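Local coordinates for protein magnesium transporter MgtE (Enterococcus faecalis, PDB 2OUX) that probably transports magnesium ions across the cell membrane as a homodimer, this chain being its magnesium-binding cytosolic part, at residues A[64-67]-A[68-72]; A[95-98]-A[99-102]. One frame throughout, in Å; residues are numbered along the deposited sequence.

Contact 1: A[64-67]-A[68-72]. With MG (magnesium ion), chain G.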
# COMPACT_ATOMS: atom_id res chain seq x y z
N ALA A 64 -6.79 -8.14 19.74
CA ALA A 64 -7.51 -7.61 18.59
C ALA A 64 -6.57 -7.39 17.39
O ALA A 64 -6.95 -7.62 16.25
CB ALA A 64 -8.21 -6.31 18.97
N ASP A 65 -5.35 -6.93 17.66
CA ASP A 65 -4.41 -6.69 16.57
C ASP A 65 -4.21 -7.98 15.78
O ASP A 65 -4.01 -7.97 14.57
CB ASP A 65 -3.05 -6.25 17.12
CG ASP A 65 -3.09 -4.88 17.74
OD1 ASP A 65 -3.75 -3.99 17.18
OD2 ASP A 65 -2.44 -4.69 18.79
N MSE A 66 -4.24 -9.10 16.50
CA MSE A 66 -4.05 -10.38 15.86
C MSE A 66 -5.31 -10.84 15.15
O MSE A 66 -5.25 -11.27 13.99
CB MSE A 66 -3.61 -11.43 16.88
CG MSE A 66 -3.51 -12.83 16.29
SE MSE A 66 -3.33 -14.22 17.61
CE MSE A 66 -5.08 -14.07 18.41
N PHE A 67 -6.46 -10.76 15.82
CA PHE A 67 -7.70 -11.19 15.20
C PHE A 67 -7.99 -10.46 13.90
O PHE A 67 -8.49 -11.06 12.95
CB PHE A 67 -8.88 -11.07 16.17
CG PHE A 67 -9.20 -12.35 16.88
CD1 PHE A 67 -8.40 -12.79 17.93
CD2 PHE A 67 -10.24 -13.16 16.44
CE1 PHE A 67 -8.64 -14.03 18.53
CE2 PHE A 67 -10.48 -14.39 17.03
CZ PHE A 67 -9.68 -14.83 18.08
N ASP A 68 -7.66 -9.17 13.85
CA ASP A 68 -7.86 -8.39 12.63
C ASP A 68 -7.45 -9.20 11.40
O ASP A 68 -8.04 -9.05 10.34
CB ASP A 68 -7.01 -7.11 12.63
CG ASP A 68 -7.59 -6.02 13.50
OD1 ASP A 68 -8.82 -5.84 13.49
OD2 ASP A 68 -6.79 -5.33 14.18
N VAL A 69 -6.44 -10.05 11.52
CA VAL A 69 -6.01 -10.79 10.35
C VAL A 69 -6.36 -12.26 10.27
O VAL A 69 -6.13 -12.89 9.24
CB VAL A 69 -4.51 -10.62 10.12
CG1 VAL A 69 -4.19 -9.14 9.92
CG2 VAL A 69 -3.73 -11.19 11.31
N ILE A 70 -6.91 -12.82 11.34
CA ILE A 70 -7.31 -14.22 11.33
C ILE A 70 -8.54 -14.27 10.41
O ILE A 70 -9.44 -13.42 10.51
CB ILE A 70 -7.72 -14.72 12.76
CG1 ILE A 70 -6.52 -14.64 13.71
CG2 ILE A 70 -8.25 -16.14 12.67
CD1 ILE A 70 -5.27 -15.33 13.18
N GLU A 71 -8.59 -15.24 9.51
CA GLU A 71 -9.72 -15.36 8.59
C GLU A 71 -11.02 -15.58 9.36
O GLU A 71 -11.20 -16.62 9.99
CB GLU A 71 -9.47 -16.50 7.60
CG GLU A 71 -8.50 -16.12 6.50
CD GLU A 71 -8.07 -17.31 5.65
OE1 GLU A 71 -8.95 -18.06 5.18
OE2 GLU A 71 -6.84 -17.50 5.46
N GLU A 72 -11.92 -14.60 9.32
CA GLU A 72 -13.19 -14.67 10.03
C GLU A 72 -14.07 -15.84 9.58
O GLU A 72 -15.07 -16.16 10.23
CB GLU A 72 -13.98 -13.37 9.88
CG GLU A 72 -14.67 -13.21 8.53
CD GLU A 72 -13.80 -12.49 7.53
OE1 GLU A 72 -12.58 -12.73 7.56
OE2 GLU A 72 -14.34 -11.71 6.72
MG MG G . -11.24 -11.02 7.23
O HOH W 1 -4.31 -5.22 13.36
O HOH W 2 -10.06 -10.91 9.35
O HOH W 3 -12.39 -11.11 5.18
O HOH W 4 -12.29 -9.43 8.12
O HOH W 5 -9.85 -9.44 6.55
O HOH W 6 -10.22 -12.72 6.26
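Ala64 O is held by the backbone of Asp68, whose N donates to it over 2.9 Å in a nearly straight bond, 165° at the hydrogen. This is the last regular i to i+4 bond of helix 60-67 in the MgtE intracellular N domain. Past it the chain folds into a type I beta turn from Phe67 to Ile70, closed by Ile70 N on Phe67 O at 2.9 Å, with the donor above the carbonyl plane. Asp68 suits the junction because its short carboxylate can turn back along the helix. With CG beside its own backbone N (chi1 -77°), OD2 comes over the final turn and lies 3.6 Å from Asp65 CA. Water 1 donates both to this OD2, at 2.6 Å, and to Asp65 O, tying the carboxylate to the helix backbone. OD1 of Asp68 turns to the start of helix 98-107, where it accepts from Tyr97 N and Asn100 ND2. The Asp65 carboxylate lies nearby as well, and its charge would tend to raise the proton affinity of Asp68, while these donors probably offset it. On the apolar side Ile70 directs its branched chain back at the helix, its CG1 lying 4.4 Å from Met66 CG, while Met66, a selenomethionine, packs on Gln39 and Tyr43 of helix 36-43. Val69 packs on Asp231 of the second subunit. At the turn itself, water 2 donates to Asp68 O and Ile70 O and also belongs to the shell of a magnesium ion, so the turn's backbone is linked to the metal through water. Glu72 supplies the direct protein ligand: its chain bends at chi2 (-91°), OE1 sits 2.2 Å from the magnesium, and OE2 accepts from metal-bound water 3.

Contact 2: A[95-98]-A[99-102]. With MG (magnesium ion), chain F.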
# COMPACT_ATOMS: atom_id res chain seq x y z
N GLU A 95 -11.88 -3.35 19.98
CA GLU A 95 -10.54 -2.86 19.65
C GLU A 95 -10.09 -3.19 18.23
O GLU A 95 -9.15 -2.60 17.73
CB GLU A 95 -9.52 -3.41 20.65
CG GLU A 95 -9.60 -2.82 22.04
CD GLU A 95 -9.51 -1.30 22.03
OE1 GLU A 95 -8.81 -0.74 21.16
OE2 GLU A 95 -10.13 -0.68 22.91
N MSE A 96 -10.75 -4.16 17.60
CA MSE A 96 -10.40 -4.55 16.24
C MSE A 96 -10.78 -3.42 15.30
O MSE A 96 -11.51 -2.50 15.69
CB MSE A 96 -11.17 -5.80 15.81
CG MSE A 96 -10.86 -7.08 16.58
SE MSE A 96 -12.10 -8.55 16.18
CE MSE A 96 -11.65 -8.85 14.32
N TYR A 97 -10.28 -3.46 14.08
CA TYR A 97 -10.68 -2.44 13.11
C TYR A 97 -12.12 -2.78 12.78
O TYR A 97 -12.48 -3.96 12.61
CB TYR A 97 -9.81 -2.49 11.86
CG TYR A 97 -8.46 -1.90 12.11
CD1 TYR A 97 -8.31 -0.54 12.38
CD2 TYR A 97 -7.32 -2.71 12.15
CE1 TYR A 97 -7.07 0.01 12.69
CE2 TYR A 97 -6.07 -2.17 12.45
CZ TYR A 97 -5.95 -0.81 12.72
OH TYR A 97 -4.73 -0.28 13.04
N THR A 98 -12.96 -1.76 12.70
CA THR A 98 -14.37 -1.95 12.42
C THR A 98 -14.71 -2.93 11.30
O THR A 98 -15.55 -3.80 11.47
CB THR A 98 -15.02 -0.62 12.14
OG1 THR A 98 -14.64 0.30 13.18
CG2 THR A 98 -16.55 -0.77 12.11
N ASP A 99 -14.05 -2.82 10.16
CA ASP A 99 -14.39 -3.73 9.08
C ASP A 99 -14.23 -5.18 9.54
O ASP A 99 -15.08 -6.03 9.26
CB ASP A 99 -13.53 -3.45 7.84
CG ASP A 99 -12.05 -3.64 8.09
OD1 ASP A 99 -11.60 -3.71 9.26
OD2 ASP A 99 -11.33 -3.71 7.09
N ASN A 100 -13.16 -5.45 10.28
CA ASN A 100 -12.90 -6.80 10.76
C ASN A 100 -13.89 -7.20 11.85
O ASN A 100 -14.27 -8.36 11.94
CB ASN A 100 -11.48 -6.92 11.30
CG ASN A 100 -10.43 -6.67 10.23
OD1 ASN A 100 -10.59 -7.08 9.08
ND2 ASN A 100 -9.34 -6.01 10.60
N ALA A 101 -14.29 -6.24 12.68
CA ALA A 101 -15.24 -6.54 13.74
C ALA A 101 -16.58 -6.95 13.13
O ALA A 101 -17.14 -8.00 13.47
CB ALA A 101 -15.41 -5.34 14.65
N VAL A 102 -17.09 -6.12 12.22
CA VAL A 102 -18.36 -6.39 11.55
C VAL A 102 -18.34 -7.79 10.92
O VAL A 102 -19.31 -8.54 11.03
CB VAL A 102 -18.67 -5.33 10.46
CG1 VAL A 102 -19.72 -5.85 9.50
CG2 VAL A 102 -19.15 -4.06 11.12
MG MG F . -9.31 -3.73 6.49
O HOH W 7 -8.91 -3.43 8.75
O HOH W 8 -9.10 -6.08 7.09
O HOH W 9 -9.34 -1.52 6.07
O HOH W 10 -7.22 -3.85 6.35
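From Met96 to Tyr97 the backbone is extended, and it then winds into helix 98-107 with Tyr97 at the N-cap position; Tyr97 O accepts from Ala101 N at 2.9 Å, in the carbonyl plane, and Thr98 O takes Val102 N almost straight on (175° at the hydrogen). Met96, a selenomethionine, curls at chi3 so that its terminal CE reaches Asn100 CB at 3.6 Å, the two side chains crossing at about a right angle. A flexible, apolar chain fits this place, for it can cover the first turn without asking for a polar partner. Tyr97 runs alongside Asn100, pointing the same way, with ring and amide planes 72° apart; the amide ND2 lies at the ring's edge and gives its hydrogen bond to Asp68. Asn100 OD1 lies 2.7 Å from water 8 and probably accepts from it. That water is a magnesium ligand, which would make Asn100 a second-shell residue. Asp99 is the first-shell one. Its CG stands between the backbone N and the carbonyl carbon (chi1 62°), a torsion that brings OD2 to 2.1 Å from the magnesium, where Asp252 also binds, while OD1 receives water 7 of the same shell at 2.8 Å. A carboxylate suits this double task, one oxygen for the metal and the other for its water. The Thr98 side chain touches Glu127, Ile128 and Leu131 of helix 122-131, its hydroxyl bonding to Glu146 and Thr145, while Met96 leans against Ala64 and Phe67 of helix 60-67.

Overall arrangement
The two contacts follow each other along the chain, their centres about 9 Å apart, and both lie within the MgtE intracellular N domain. Contact 1 ends helix 60-67, whereas contact 2 begins helix 98-107; helices 79-83 and 86-93 come between them in sequence. They meet directly where Ala64 CB packs 3.6 Å from Glu95 CB, and the Asp68 carboxylate joins the two. Each provides a carboxylate to a different magnesium ion. Through Asp252, on helix 250-262 within the second CBS range, the ion at contact 2 connects the N domain to the CBS region, consistent with magnesium holding these cytosolic parts together.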